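Local coordinates for protein putative NADPH-dependent oxidoreductase (Desulfitobacterium hafniense DCB-2, PDB 3DB2) that probably catalyses NADPH-dependent oxidation or reduction of a substrate not yet identified, as a two-domain dehydrogenase of the GFO/IDH/MocA family with a Rossmann fold, at residues G130-R133 with K134-E137; K136-D140 with T141-G145; H185-D188 with N189-L193; N244-T248 with K249-F253; T320-A324 with E325-R329. All coordinates share one frame; numbering follows the deposited sequence. Where two conformers were deposited one is given.

Contact 1. Residues G130-R133 with K134-E137; sequences GALR and KMKE
Met135 and Leu132 meet on the buried side of helix 130-140, one turn apart, where Leu132 CD1 lies 4.4 Å from Met135 SE; residue 135 is selenomethionine. With CG anti to its carbonyl carbon (chi1 -68°), the Met135 chain runs back along the preceding turn. Its CG rests 3.2 Å from Ala131 O before the bend at chi3 carries CE away.

Backbone bonds of the i to i+4 kind tie the two turns together. Lys134 N donates to Gly130 O at 2.9 Å, Met135 N to Ala131 O at 2.9 Å, Lys136 N to Leu132 O at 3.0 Å and Glu137 N to Arg133 O at 3.1 Å. A bent, weak bond also runs from Lys134 N to Ala131 O.

The charged chains leave the contact. Arg133 NH2 forms a salt bridge with Glu321, while Lys136 NZ bonds Leu193 O and forms a salt bridge with Asp140. A glycerol, probably from the crystallisation liquor, lies by Lys134.

Asp268 accepts from the amides of Gly130 and Ala131. Leu132 and Met135 settle on Ile243 of strand 240-247 and Tyr254 of strand 250-256, and Arg133 and Lys136 both touch Phe192 of helix 183-194.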
loop_
_atom_site.group_PDB
_atom_site.type_symbol
_atom_site.label_atom_id
_atom_site.label_comp_id
_atom_site.label_asym_id
_atom_site.label_seq_id
_atom_site.Cartn_x
_atom_site.Cartn_y
_atom_site.Cartn_z
ATOM N N GLY C 130 4.978 -19.655 10.341
ATOM C CA GLY C 130 5.056 -19.265 11.751
ATOM C C GLY C 130 4.836 -17.756 11.857
ATOM O O GLY C 130 4.263 -17.276 12.816
ATOM N N ALA C 131 5.275 -17.011 10.851
ATOM C CA ALA C 131 5.097 -15.552 10.891
ATOM C C ALA C 131 3.627 -15.197 10.824
ATOM O O ALA C 131 3.212 -14.329 11.574
ATOM C CB ALA C 131 5.863 -14.904 9.775
ATOM N N LEU C 132 2.828 -15.833 9.967
ATOM C CA LEU C 132 1.420 -15.443 9.882
ATOM C C LEU C 132 0.644 -15.854 11.127
ATOM O O LEU C 132 -0.273 -15.176 11.660
ATOM C CB LEU C 132 0.845 -16.052 8.603
ATOM C CG LEU C 132 0.847 -15.176 7.362
ATOM C CD1 LEU C 132 -0.025 -13.937 7.558
ATOM C CD2 LEU C 132 2.286 -14.794 6.997
ATOM N N ARG C 133 1.021 -17.018 11.662
ATOM C CA ARG C 133 0.480 -17.503 12.937
ATOM C C ARG C 133 0.779 -16.528 14.087
ATOM O O ARG C 133 -0.076 -16.286 14.939
ATOM C CB ARG C 133 0.988 -18.895 13.280
ATOM C CG ARG C 133 0.581 -20.019 12.356
ATOM C CD ARG C 133 -0.920 -20.089 12.148
ATOM N NE ARG C 133 -1.404 -21.291 11.510
ATOM C CZ ARG C 133 -2.555 -21.549 10.913
ATOM N NH1 ARG C 133 -3.524 -20.665 10.797
ATOM N NH2 ARG C 133 -2.780 -22.758 10.394
ATOM N N LYS C 134 1.974 -15.965 14.104
ATOM C CA LYS C 134 2.367 -15.058 15.177
ATOM C C LYS C 134 1.609 -13.756 15.003
ATOM O O LYS C 134 1.059 -13.163 15.949
ATOM C CB LYS C 134 3.888 -14.903 15.149
ATOM C CG LYS C 134 4.446 -13.901 16.141
ATOM C CD LYS C 134 4.253 -14.459 17.545
ATOM C CE LYS C 134 4.372 -13.354 18.578
ATOM N NZ LYS C 134 5.452 -13.706 19.543
HETATM N N MSE C 135 1.549 -13.276 13.756
HETATM C CA MSE C 135 0.813 -12.031 13.489
HETATM C C MSE C 135 -0.641 -12.151 13.910
HETATM O O MSE C 135 -1.255 -11.211 14.435
HETATM C CB MSE C 135 0.956 -11.615 12.017
HETATM C CG MSE C 135 2.384 -11.191 11.666
HETATM SE SE MSE C 135 2.602 -11.113 9.702
HETATM C CE MSE C 135 1.644 -9.444 9.525
ATOM N N LYS C 136 -1.246 -13.297 13.717
ATOM C CA LYS C 136 -2.615 -13.598 14.069
ATOM C C LYS C 136 -2.766 -13.522 15.589
ATOM O O LYS C 136 -3.692 -12.896 16.138
ATOM C CB LYS C 136 -3.016 -14.979 13.525
ATOM C CG LYS C 136 -4.468 -15.339 13.820
ATOM C CD LYS C 136 -5.370 -14.228 13.305
ATOM C CE LYS C 136 -6.766 -14.753 12.994
ATOM N NZ LYS C 136 -7.781 -13.687 13.219
ATOM N N GLU C 137 -1.845 -14.142 16.289
ATOM C CA GLU C 137 -1.808 -14.084 17.756
ATOM C C GLU C 137 -1.759 -12.639 18.237
ATOM O O GLU C 137 -2.573 -12.241 19.085
ATOM C CB GLU C 137 -0.598 -14.846 18.241
ATOM C CG GLU C 137 -0.448 -15.216 19.701
ATOM C CD GLU C 137 0.535 -16.392 19.778
ATOM O OE1 GLU C 137 0.063 -17.544 19.672
ATOM O OE2 GLU C 137 1.754 -16.145 19.909
#

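Contact 2. Residues K136-D140 with T141-G145; sequences KEMID and TKEIG
Thr141 and Lys142 turn back onto the last turn of helix 130-140, which ends in a Schellman motif: Lys142 has positive phi (70°), and two bonds return to the helix, Glu143 N to Met138 O at 2.9 Å and Lys142 N to Ile139 O at 3.1 Å. Thr141 holds OG1 between its backbone N and carbonyl carbon (chi1 55°), within 2.8 Å of Glu137 O, which also accepts from Thr141 N. Lys142, bent at chi2 and chi4, curls its chain so that NZ meets the same Ile139 O at 2.9 Å, from the opposite face of the carbonyl plane to its amide. An alanine in place of Lys142 lacks the ammonium and would probably leave Ile139 O to the backbone amide and a water. Glu143 stretches across Met138, its OE1 3.4 Å from Met138 CG, while OE2 forms a salt bridge with Lys275. Ile144 CD1 packs beside Ile139 CG1 at 4.0 Å, the two chains pointing the same way; Ile144 also packs on Ala250 and Leu252 of strand 250-256. Water 1 donates to both Ile139 O and Gly145 O, 2.6 Å from the latter.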
loop_
_atom_site.group_PDB
_atom_site.type_symbol
_atom_site.label_atom_id
_atom_site.label_comp_id
_atom_site.label_asym_id
_atom_site.label_seq_id
_atom_site.Cartn_x
_atom_site.Cartn_y
_atom_site.Cartn_z
ATOM N N LYS C 136 -1.246 -13.297 13.717
ATOM C CA LYS C 136 -2.615 -13.598 14.069
ATOM C C LYS C 136 -2.766 -13.522 15.589
ATOM O O LYS C 136 -3.692 -12.896 16.138
ATOM C CB LYS C 136 -3.016 -14.979 13.525
ATOM C CG LYS C 136 -4.468 -15.339 13.820
ATOM C CD LYS C 136 -5.370 -14.228 13.305
ATOM C CE LYS C 136 -6.766 -14.753 12.994
ATOM N NZ LYS C 136 -7.781 -13.687 13.219
ATOM N N GLU C 137 -1.845 -14.142 16.289
ATOM C CA GLU C 137 -1.808 -14.084 17.756
ATOM C C GLU C 137 -1.759 -12.639 18.237
ATOM O O GLU C 137 -2.573 -12.241 19.085
ATOM C CB GLU C 137 -0.598 -14.846 18.241
ATOM C CG GLU C 137 -0.448 -15.216 19.701
ATOM C CD GLU C 137 0.535 -16.392 19.778
ATOM O OE1 GLU C 137 0.063 -17.544 19.672
ATOM O OE2 GLU C 137 1.754 -16.145 19.909
HETATM N N MSE C 138 -0.825 -11.866 17.674
HETATM C CA MSE C 138 -0.646 -10.479 18.113
HETATM C C MSE C 138 -1.892 -9.652 17.887
HETATM O O MSE C 138 -2.259 -8.784 18.692
HETATM C CB MSE C 138 0.584 -9.850 17.469
HETATM C CG MSE C 138 1.877 -10.494 17.949
HETATM SE SE MSE C 138 3.453 -9.979 16.922
HETATM C CE MSE C 138 4.119 -8.598 18.126
ATOM N N ILE C 139 -2.595 -9.910 16.783
ATOM C CA ILE C 139 -3.842 -9.212 16.497
ATOM C C ILE C 139 -4.945 -9.710 17.414
ATOM O O ILE C 139 -5.762 -8.937 17.919
ATOM C CB ILE C 139 -4.224 -9.425 15.020
ATOM C CG1 ILE C 139 -3.260 -8.706 14.057
ATOM C CG2 ILE C 139 -5.663 -9.060 14.716
ATOM C CD1 ILE C 139 -3.424 -9.155 12.618
ATOM N N ASP C 140 -5.044 -11.020 17.653
ATOM C CA ASP C 140 -6.222 -11.505 18.358
ATOM C C ASP C 140 -6.209 -11.126 19.833
ATOM O O ASP C 140 -7.271 -10.799 20.366
ATOM C CB ASP C 140 -6.357 -13.017 18.223
ATOM C CG ASP C 140 -6.966 -13.362 16.863
ATOM O OD1 ASP C 140 -7.407 -12.436 16.144
ATOM O OD2 ASP C 140 -6.969 -14.578 16.567
ATOM N N THR C 141 -5.039 -11.171 20.440
ATOM C CA THR C 141 -4.818 -10.806 21.825
ATOM C C THR C 141 -4.807 -9.284 21.948
ATOM O O THR C 141 -4.765 -8.781 23.063
ATOM C CB THR C 141 -3.498 -11.326 22.392
ATOM O OG1 THR C 141 -2.413 -10.893 21.550
ATOM C CG2 THR C 141 -3.300 -12.839 22.358
ATOM N N LYS C 142 -4.814 -8.550 20.837
ATOM C CA LYS C 142 -4.790 -7.087 20.949
ATOM C C LYS C 142 -3.455 -6.550 21.449
ATOM O O LYS C 142 -3.338 -5.435 21.985
ATOM C CB LYS C 142 -5.933 -6.554 21.832
ATOM C CG LYS C 142 -7.327 -7.032 21.423
ATOM C CD LYS C 142 -7.743 -6.490 20.079
ATOM C CE LYS C 142 -8.922 -7.181 19.423
ATOM N NZ LYS C 142 -8.448 -8.061 18.302
ATOM N N GLU C 143 -2.395 -7.322 21.245
ATOM C CA GLU C 143 -1.047 -6.948 21.649
ATOM C C GLU C 143 -0.697 -5.637 20.936
ATOM O O GLU C 143 -0.110 -4.695 21.490
ATOM C CB GLU C 143 -0.007 -8.041 21.396
ATOM C CG GLU C 143 1.376 -7.710 21.941
ATOM C CD GLU C 143 2.513 -8.624 21.538
ATOM O OE1 GLU C 143 2.345 -9.837 21.290
ATOM O OE2 GLU C 143 3.672 -8.139 21.454
ATOM N N ILE C 144 -1.088 -5.532 19.667
ATOM C CA ILE C 144 -0.795 -4.329 18.901
ATOM C C ILE C 144 -1.917 -3.301 18.946
ATOM O O ILE C 144 -1.923 -2.317 18.217
ATOM C CB ILE C 144 -0.528 -4.740 17.439
ATOM C CG1 ILE C 144 -1.724 -5.326 16.692
ATOM C CG2 ILE C 144 0.664 -5.690 17.445
ATOM C CD1 ILE C 144 -1.495 -5.325 15.168
ATOM N N GLY C 145 -2.893 -3.540 19.806
ATOM C CA GLY C 145 -4.082 -2.733 19.952
ATOM C C GLY C 145 -5.045 -3.182 18.854
ATOM O O GLY C 145 -4.931 -4.366 18.490
HETATM O O HOH W 1 -5.905 -6.135 16.915
#

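Contact 3. Residues H185-D188 with N189-L193; sequences HQID and NLQFL
His185 O accepts from Asn189 N at 2.9 Å, the first of four i to i+4 bonds that cross from 185-188 to 189-193 in helix 183-194, which packs against the large mixed sheet of the C-terminal domain. The His185 ring itself turns away to meet Trp261. Gln186 O takes Leu190 N, and its side chain adds a second link: bent at chi2 (-77°), it brings OE1 to 3.0 Å from Asn189 ND2. The bond is straight at the hydrogen (167°) and lies in the Asn189 amide plane, yet the donor sits above the Gln186 carbonyl plane, not on a lone pair; the two amides are turned 85° from each other. Gln186 NE2 goes on to Val153 O, and Asn189 ND2 also bonds Ser126 OG, so both buried amides are tied beyond the helix. Ile187 runs alongside Gln191, Ile187 CG2 3.9 Å from Gln191 NE2, and faces helix 324-343; Gln191 OE1 accepts from Val197 N. Asp188 O receives Phe192 N, while its carboxylate bonds Asn330 and forms a salt bridge with Arg127. Water 2 lies 2.7 Å from Asp188 OD2 and 2.9 Å from Asn189 OD1.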
loop_
_atom_site.group_PDB
_atom_site.type_symbol
_atom_site.label_atom_id
_atom_site.label_comp_id
_atom_site.label_asym_id
_atom_site.label_seq_id
_atom_site.Cartn_x
_atom_site.Cartn_y
_atom_site.Cartn_z
ATOM N N HIS C 185 -3.003 -15.731 -2.509
ATOM C CA HIS C 185 -2.241 -15.985 -1.286
ATOM C C HIS C 185 -2.506 -14.892 -0.246
ATOM O O HIS C 185 -2.861 -15.184 0.902
ATOM C CB HIS C 185 -0.747 -16.008 -1.531
ATOM C CG HIS C 185 -0.183 -17.163 -2.281
ATOM N ND1 HIS C 185 0.341 -18.274 -1.660
ATOM C CD2 HIS C 185 -0.054 -17.365 -3.612
ATOM C CE1 HIS C 185 0.767 -19.109 -2.582
ATOM N NE2 HIS C 185 0.546 -18.583 -3.770
ATOM N N GLN C 186 -2.332 -13.653 -0.715
ATOM C CA GLN C 186 -2.553 -12.506 0.192
ATOM C C GLN C 186 -4.013 -12.283 0.517
ATOM O O GLN C 186 -4.345 -11.910 1.664
ATOM C CB GLN C 186 -1.907 -11.236 -0.386
ATOM C CG GLN C 186 -0.383 -11.359 -0.447
ATOM C CD GLN C 186 0.306 -11.180 0.893
ATOM O OE1 GLN C 186 -0.137 -11.586 1.968
ATOM N NE2 GLN C 186 1.477 -10.573 0.815
ATOM N N ILE C 187 -4.935 -12.517 -0.424
ATOM C CA ILE C 187 -6.352 -12.512 -0.104
ATOM C C ILE C 187 -6.711 -13.484 1.004
ATOM O O ILE C 187 -7.470 -13.178 1.950
ATOM C CB ILE C 187 -7.190 -12.794 -1.368
ATOM C CG1 ILE C 187 -6.954 -11.642 -2.369
ATOM C CG2 ILE C 187 -8.651 -13.018 -1.043
ATOM C CD1 ILE C 187 -7.570 -11.922 -3.714
ATOM N N ASP C 188 -6.160 -14.687 0.959
ATOM C CA ASP C 188 -6.368 -15.645 2.045
ATOM C C ASP C 188 -5.708 -15.120 3.322
ATOM O O ASP C 188 -6.382 -15.194 4.369
ATOM C CB ASP C 188 -5.843 -17.029 1.692
ATOM C CG ASP C 188 -6.259 -17.997 2.800
ATOM O OD1 ASP C 188 -7.474 -18.304 2.897
ATOM O OD2 ASP C 188 -5.354 -18.399 3.551
ATOM N N ASN C 189 -4.480 -14.614 3.241
ATOM C CA ASN C 189 -3.877 -14.057 4.452
ATOM C C ASN C 189 -4.748 -12.972 5.056
ATOM O O ASN C 189 -4.893 -12.904 6.276
ATOM C CB ASN C 189 -2.467 -13.514 4.186
ATOM C CG ASN C 189 -1.491 -14.655 3.951
ATOM O OD1 ASN C 189 -1.741 -15.788 4.359
ATOM N ND2 ASN C 189 -0.387 -14.309 3.302
ATOM N N LEU C 190 -5.323 -12.112 4.235
ATOM C CA LEU C 190 -6.114 -10.975 4.707
ATOM C C LEU C 190 -7.391 -11.397 5.414
ATOM O O LEU C 190 -7.790 -10.853 6.437
ATOM C CB LEU C 190 -6.464 -10.059 3.524
ATOM C CG LEU C 190 -5.281 -9.210 3.022
ATOM C CD1 LEU C 190 -5.579 -8.591 1.663
ATOM C CD2 LEU C 190 -4.961 -8.137 4.045
ATOM N N GLN C 191 -8.087 -12.402 4.879
ATOM C CA GLN C 191 -9.320 -12.848 5.535
ATOM C C GLN C 191 -9.009 -13.776 6.698
ATOM O O GLN C 191 -9.787 -13.863 7.642
ATOM C CB GLN C 191 -10.225 -13.464 4.469
ATOM C CG GLN C 191 -10.705 -12.413 3.460
ATOM C CD GLN C 191 -11.761 -12.915 2.483
ATOM O OE1 GLN C 191 -12.904 -12.476 2.447
ATOM N NE2 GLN C 191 -11.400 -13.852 1.606
ATOM N N PHE C 192 -7.868 -14.461 6.688
ATOM C CA PHE C 192 -7.396 -15.184 7.865
ATOM C C PHE C 192 -7.157 -14.239 9.040
ATOM O O PHE C 192 -7.550 -14.436 10.194
ATOM C CB PHE C 192 -6.108 -15.918 7.525
ATOM C CG PHE C 192 -5.310 -16.414 8.710
ATOM C CD1 PHE C 192 -5.877 -17.382 9.536
ATOM C CD2 PHE C 192 -4.035 -15.950 8.989
ATOM C CE1 PHE C 192 -5.172 -17.852 10.623
ATOM C CE2 PHE C 192 -3.335 -16.399 10.094
ATOM C CZ PHE C 192 -3.924 -17.356 10.906
ATOM N N LEU C 193 -6.478 -13.127 8.742
ATOM C CA LEU C 193 -6.119 -12.156 9.771
ATOM C C LEU C 193 -7.315 -11.340 10.252
ATOM O O LEU C 193 -7.438 -11.157 11.475
ATOM C CB LEU C 193 -5.025 -11.245 9.229
ATOM C CG LEU C 193 -3.651 -11.842 8.939
ATOM C CD1 LEU C 193 -2.699 -10.741 8.468
ATOM C CD2 LEU C 193 -3.109 -12.563 10.173
HETATM O O HOH W 2 -2.673 -18.176 2.985
#

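Contact 4. Residues N244-T248 with K249-F253; sequences NVYGT and KANLF
Val245 and Leu252 form the central hydrogen-bonded pair of this antiparallel contact. Val245 N donates to Leu252 O and Leu252 N to Val245 O, both at 2.8 Å and both in the carbonyl plane. Their side chains share one face of the sheet, CB to CB 4.2 Å. An alpha carbon adds a weaker link: Asn244 CA lies 3.2 Å from Leu252 O in a CA-H...O contact.

The other face carries Asn244, Tyr246, Asn251 and Phe253. Asn244 brings OD1 to the edge of the Phe253 ring, 3.2 Å from CD1, with its amide steeply inclined (76°) to the ring plane. Nearer the turn, Asn251 has CG anti to its carbonyl carbon (chi1 -61°), which swings OD1 back across the hairpin to accept from Gly247 N at 3.2 Å. The same oxygen lies 3.5 Å from Tyr246 CD1, and Tyr246 CE1 approaches Phe253 CE1 at 4.3 Å.

Further out, Glu151 OE1 of strand 147-155 receives both Tyr246 OH and Asn244 ND2, and Thr248 OG1 bonds the amide of Glu146. Asn251 ND2 bonds Pro238 O of the second subunit, where Val240 of that subunit also packs on Phe253. Val245 and Leu252 instead lie under Met135 of helix 130-140. The strand axes, 4.7 Å apart and 177° in direction, make this a beta hairpin closed through Thr248 and Lys249, within the mixed sheet of the GFO/IDH/MocA C-terminal domain.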
loop_
_atom_site.group_PDB
_atom_site.type_symbol
_atom_site.label_atom_id
_atom_site.label_comp_id
_atom_site.label_asym_id
_atom_site.label_seq_id
_atom_site.Cartn_x
_atom_site.Cartn_y
_atom_site.Cartn_z
ATOM N N ASN C 244 1.919 -5.238 5.951
ATOM C CA ASN C 244 2.074 -4.184 6.950
ATOM C C ASN C 244 0.698 -4.120 7.635
ATOM O O ASN C 244 -0.332 -4.000 6.982
ATOM C CB ASN C 244 2.402 -2.812 6.392
ATOM C CG ASN C 244 3.676 -2.804 5.559
ATOM O OD1 ASN C 244 4.630 -3.457 5.920
ATOM N ND2 ASN C 244 3.686 -2.080 4.468
ATOM N N VAL C 245 0.707 -4.205 8.935
ATOM C CA VAL C 245 -0.471 -4.120 9.775
ATOM C C VAL C 245 -0.321 -2.894 10.700
ATOM O O VAL C 245 0.693 -2.794 11.384
ATOM C CB VAL C 245 -0.617 -5.372 10.639
ATOM C CG1 VAL C 245 -1.902 -5.341 11.431
ATOM C CG2 VAL C 245 -0.553 -6.621 9.758
ATOM N N TYR C 246 -1.320 -2.043 10.678
ATOM C CA TYR C 246 -1.338 -0.818 11.461
ATOM C C TYR C 246 -2.321 -1.003 12.622
ATOM O O TYR C 246 -3.504 -1.243 12.346
ATOM C CB TYR C 246 -1.766 0.348 10.565
ATOM C CG TYR C 246 -0.764 0.504 9.425
ATOM C CD1 TYR C 246 0.455 1.126 9.647
ATOM C CD2 TYR C 246 -1.017 0.024 8.143
ATOM C CE1 TYR C 246 1.372 1.270 8.623
ATOM C CE2 TYR C 246 -0.081 0.188 7.133
ATOM C CZ TYR C 246 1.120 0.805 7.355
ATOM O OH TYR C 246 2.087 0.974 6.351
ATOM N N GLY C 247 -1.800 -0.869 13.828
ATOM C CA GLY C 247 -2.527 -1.078 15.070
ATOM C C GLY C 247 -2.482 0.172 15.922
ATOM O O GLY C 247 -1.624 1.035 15.654
ATOM N N THR C 248 -3.424 0.277 16.885
ATOM C CA THR C 248 -3.489 1.537 17.655
ATOM C C THR C 248 -2.354 1.632 18.658
ATOM O O THR C 248 -2.020 2.744 19.089
ATOM C CB THR C 248 -4.852 1.702 18.362
ATOM O OG1 THR C 248 -5.064 0.486 19.105
ATOM C CG2 THR C 248 -6.021 1.836 17.390
ATOM N N LYS C 249 -1.751 0.513 19.037
ATOM C CA LYS C 249 -0.610 0.456 19.925
ATOM C C LYS C 249 0.706 0.151 19.211
ATOM O O LYS C 249 1.784 0.437 19.711
ATOM C CB LYS C 249 -0.746 -0.648 20.976
ATOM C CG LYS C 249 -1.939 -0.636 21.905
ATOM C CD LYS C 249 -1.701 -1.568 23.089
ATOM C CE LYS C 249 -2.463 -2.865 23.031
ATOM N NZ LYS C 249 -3.900 -2.796 23.413
ATOM N N ALA C 250 0.613 -0.498 18.029
ATOM C CA ALA C 250 1.842 -0.955 17.377
ATOM C C ALA C 250 1.589 -1.305 15.905
ATOM O O ALA C 250 0.472 -1.732 15.614
ATOM C CB ALA C 250 2.373 -2.185 18.117
ATOM N N ASN C 251 2.616 -1.155 15.080
ATOM C CA ASN C 251 2.512 -1.625 13.687
ATOM C C ASN C 251 3.408 -2.841 13.465
ATOM O O ASN C 251 4.458 -2.943 14.080
ATOM C CB ASN C 251 2.935 -0.519 12.753
ATOM C CG ASN C 251 2.084 0.719 12.848
ATOM O OD1 ASN C 251 0.902 0.685 13.104
ATOM N ND2 ASN C 251 2.725 1.873 12.633
ATOM N N LEU C 252 3.008 -3.728 12.564
ATOM C CA LEU C 252 3.851 -4.844 12.162
ATOM C C LEU C 252 4.252 -4.702 10.689
ATOM O O LEU C 252 3.378 -4.368 9.867
ATOM C CB LEU C 252 3.096 -6.144 12.327
ATOM C CG LEU C 252 2.458 -6.444 13.663
ATOM C CD1 LEU C 252 1.580 -7.677 13.569
ATOM C CD2 LEU C 252 3.549 -6.599 14.719
ATOM N N PHE C 253 5.497 -4.996 10.425
ATOM C CA PHE C 253 6.044 -4.998 9.059
ATOM C C PHE C 253 6.703 -6.345 8.789
ATOM O O PHE C 253 7.710 -6.689 9.385
ATOM C CB PHE C 253 7.083 -3.900 8.852
ATOM C CG PHE C 253 6.622 -2.518 9.264
ATOM C CD1 PHE C 253 5.616 -1.889 8.556
ATOM C CD2 PHE C 253 7.217 -1.882 10.352
ATOM C CE1 PHE C 253 5.208 -0.614 8.931
ATOM C CE2 PHE C 253 6.791 -0.610 10.738
ATOM C CZ PHE C 253 5.764 -0.009 10.047
#

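Contact 5. Residues T320-A324 with E325-R329; sequences TEIGA and EASLR
The start of helix 324-343 is set here, with Gly323 at the N-cap position and Ser327 one turn on. Gly323 O is gripped twice by Ser327: the amide N donates at 2.9 Å, and the hydroxyl OG donates at 2.8 Å from above the carbonyl plane, 42° out of it. Ser327 OG can do this because it stands anti to its own carbonyl carbon (chi1 -55°), which turns it back along the helix towards the cap. Leu328 N continues the backbone pattern to Ala324 O at 2.9 Å.

Ile322, just before the cap, lays CG2 over this corner, 3.4 Å from Ser327 OG and 4.0 Å from Ala326 CB. With alanine in place of Ser327 there is no hydroxyl, so Gly323 O would probably keep only the amide of the pair, and a small gap is likely to open beside Ile322 CG2.

Outward, Ile322 shares backbone bonding with Cys122 and touches Leu121 of strand 120-123, the strand at one edge of the parallel sheet. Ala324 lies on Phe120 and on Asp110 of helix 103-116. Glu321, in the approaching loop, forms a salt bridge with Arg127. The arrangement is a helix N-terminus with a serine hydroxyl bonded back to the N-cap carbonyl, placed where the helix borders the edge strand of the Rossmann-type sheet.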
loop_
_atom_site.group_PDB
_atom_site.type_symbol
_atom_site.label_atom_id
_atom_site.label_comp_id
_atom_site.label_asym_id
_atom_site.label_seq_id
_atom_site.Cartn_x
_atom_site.Cartn_y
_atom_site.Cartn_z
ATOM N N THR C 320 -11.035 -29.286 8.165
ATOM C CA THR C 320 -9.765 -28.606 7.857
ATOM C C THR C 320 -9.924 -27.101 7.978
ATOM O O THR C 320 -11.052 -26.621 8.187
ATOM C CB THR C 320 -9.294 -28.915 6.434
ATOM O OG1 THR C 320 -10.188 -28.228 5.543
ATOM C CG2 THR C 320 -9.312 -30.411 6.205
ATOM N N GLU C 321 -8.829 -26.337 7.856
ATOM C CA GLU C 321 -8.957 -24.905 8.135
ATOM C C GLU C 321 -9.577 -24.127 6.988
ATOM O O GLU C 321 -10.092 -23.039 7.245
ATOM C CB GLU C 321 -7.597 -24.287 8.480
ATOM C CG GLU C 321 -7.731 -22.953 9.208
ATOM C CD GLU C 321 -6.389 -22.423 9.671
ATOM O OE1 GLU C 321 -5.464 -23.214 9.939
ATOM O OE2 GLU C 321 -6.229 -21.197 9.749
ATOM N N ILE C 322 -9.493 -24.638 5.753
ATOM C CA ILE C 322 -9.917 -23.892 4.598
ATOM C C ILE C 322 -10.772 -24.759 3.675
ATOM O O ILE C 322 -10.234 -25.406 2.766
ATOM C CB ILE C 322 -8.771 -23.335 3.728
ATOM C CG1 ILE C 322 -7.591 -22.751 4.484
ATOM C CG2 ILE C 322 -9.369 -22.301 2.789
ATOM C CD1 ILE C 322 -6.505 -22.163 3.603
ATOM N N GLY C 323 -12.061 -24.726 3.946
ATOM C CA GLY C 323 -13.059 -25.456 3.182
ATOM C C GLY C 323 -13.404 -24.778 1.871
ATOM O O GLY C 323 -12.842 -23.748 1.484
ATOM N N ALA C 324 -14.368 -25.391 1.174
ATOM C CA ALA C 324 -14.844 -24.966 -0.136
ATOM C C ALA C 324 -15.447 -23.567 -0.064
ATOM O O ALA C 324 -15.217 -22.782 -0.975
ATOM C CB ALA C 324 -15.882 -25.937 -0.699
ATOM N N GLU C 325 -16.166 -23.278 1.011
ATOM C CA GLU C 325 -16.806 -21.970 1.150
ATOM C C GLU C 325 -15.770 -20.854 1.294
ATOM O O GLU C 325 -15.809 -19.837 0.599
ATOM C CB GLU C 325 -17.698 -21.985 2.374
ATOM C CG GLU C 325 -18.953 -21.154 2.344
ATOM C CD GLU C 325 -19.749 -21.478 3.613
ATOM O OE1 GLU C 325 -19.337 -21.025 4.704
ATOM O OE2 GLU C 325 -20.760 -22.201 3.468
ATOM N N ALA C 326 -14.852 -21.060 2.214
ATOM C CA ALA C 326 -13.765 -20.153 2.519
ATOM C C ALA C 326 -12.926 -19.943 1.258
ATOM O O ALA C 326 -12.594 -18.814 0.911
ATOM C CB ALA C 326 -12.958 -20.659 3.687
ATOM N N SER C 327 -12.601 -21.028 0.572
ATOM C CA SER C 327 -11.799 -20.897 -0.655
ATOM C C SER C 327 -12.540 -20.088 -1.702
ATOM O O SER C 327 -11.953 -19.244 -2.391
ATOM C CB SER C 327 -11.443 -22.274 -1.226
ATOM O OG SER C 327 -10.796 -23.055 -0.244
ATOM N N LEU C 328 -13.843 -20.368 -1.800
ATOM C CA LEU C 328 -14.722 -19.670 -2.736
ATOM C C LEU C 328 -14.687 -18.184 -2.375
ATOM O O LEU C 328 -14.691 -17.362 -3.283
ATOM C CB LEU C 328 -16.125 -20.259 -2.707
ATOM C CG LEU C 328 -17.135 -19.790 -3.755
ATOM C CD1 LEU C 328 -18.179 -20.864 -4.000
ATOM C CD2 LEU C 328 -17.817 -18.497 -3.365
ATOM N N ARG C 329 -14.651 -17.831 -1.093
ATOM C CA ARG C 329 -14.636 -16.424 -0.733
ATOM C C ARG C 329 -13.358 -15.755 -1.234
ATOM O O ARG C 329 -13.384 -14.589 -1.605
ATOM C CB ARG C 329 -14.738 -16.207 0.770
ATOM C CG ARG C 329 -16.122 -15.904 1.307
ATOM C CD ARG C 329 -16.050 -15.160 2.628
ATOM N NE ARG C 329 -17.006 -14.068 2.746
ATOM C CZ ARG C 329 -16.829 -12.801 2.407
ATOM N NH1 ARG C 329 -15.685 -12.380 1.881
ATOM N NH2 ARG C 329 -17.829 -11.946 2.598
#

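Contacts 3 and 4 are the more buried, while contacts 1, 2 and 5 each combine a buried side with charged residues nearer the surface. Contacts 1 and 2 share helix 130-140, the first in its regular turns and the second at its C-terminal end; contact 5 is the counterpart, a helix start. Contact 3 satisfies buried amides inside a helix, whereas contact 4 pairs strands and alone reaches the second subunit. Charged side chains of helix 130-140 reach out to contacts 3 and 5, while its apolar side lies on the hairpin of contact 4. The turn of that hairpin also meets the loop of contact 2, where Ile144 O probably bonds Lys249 N.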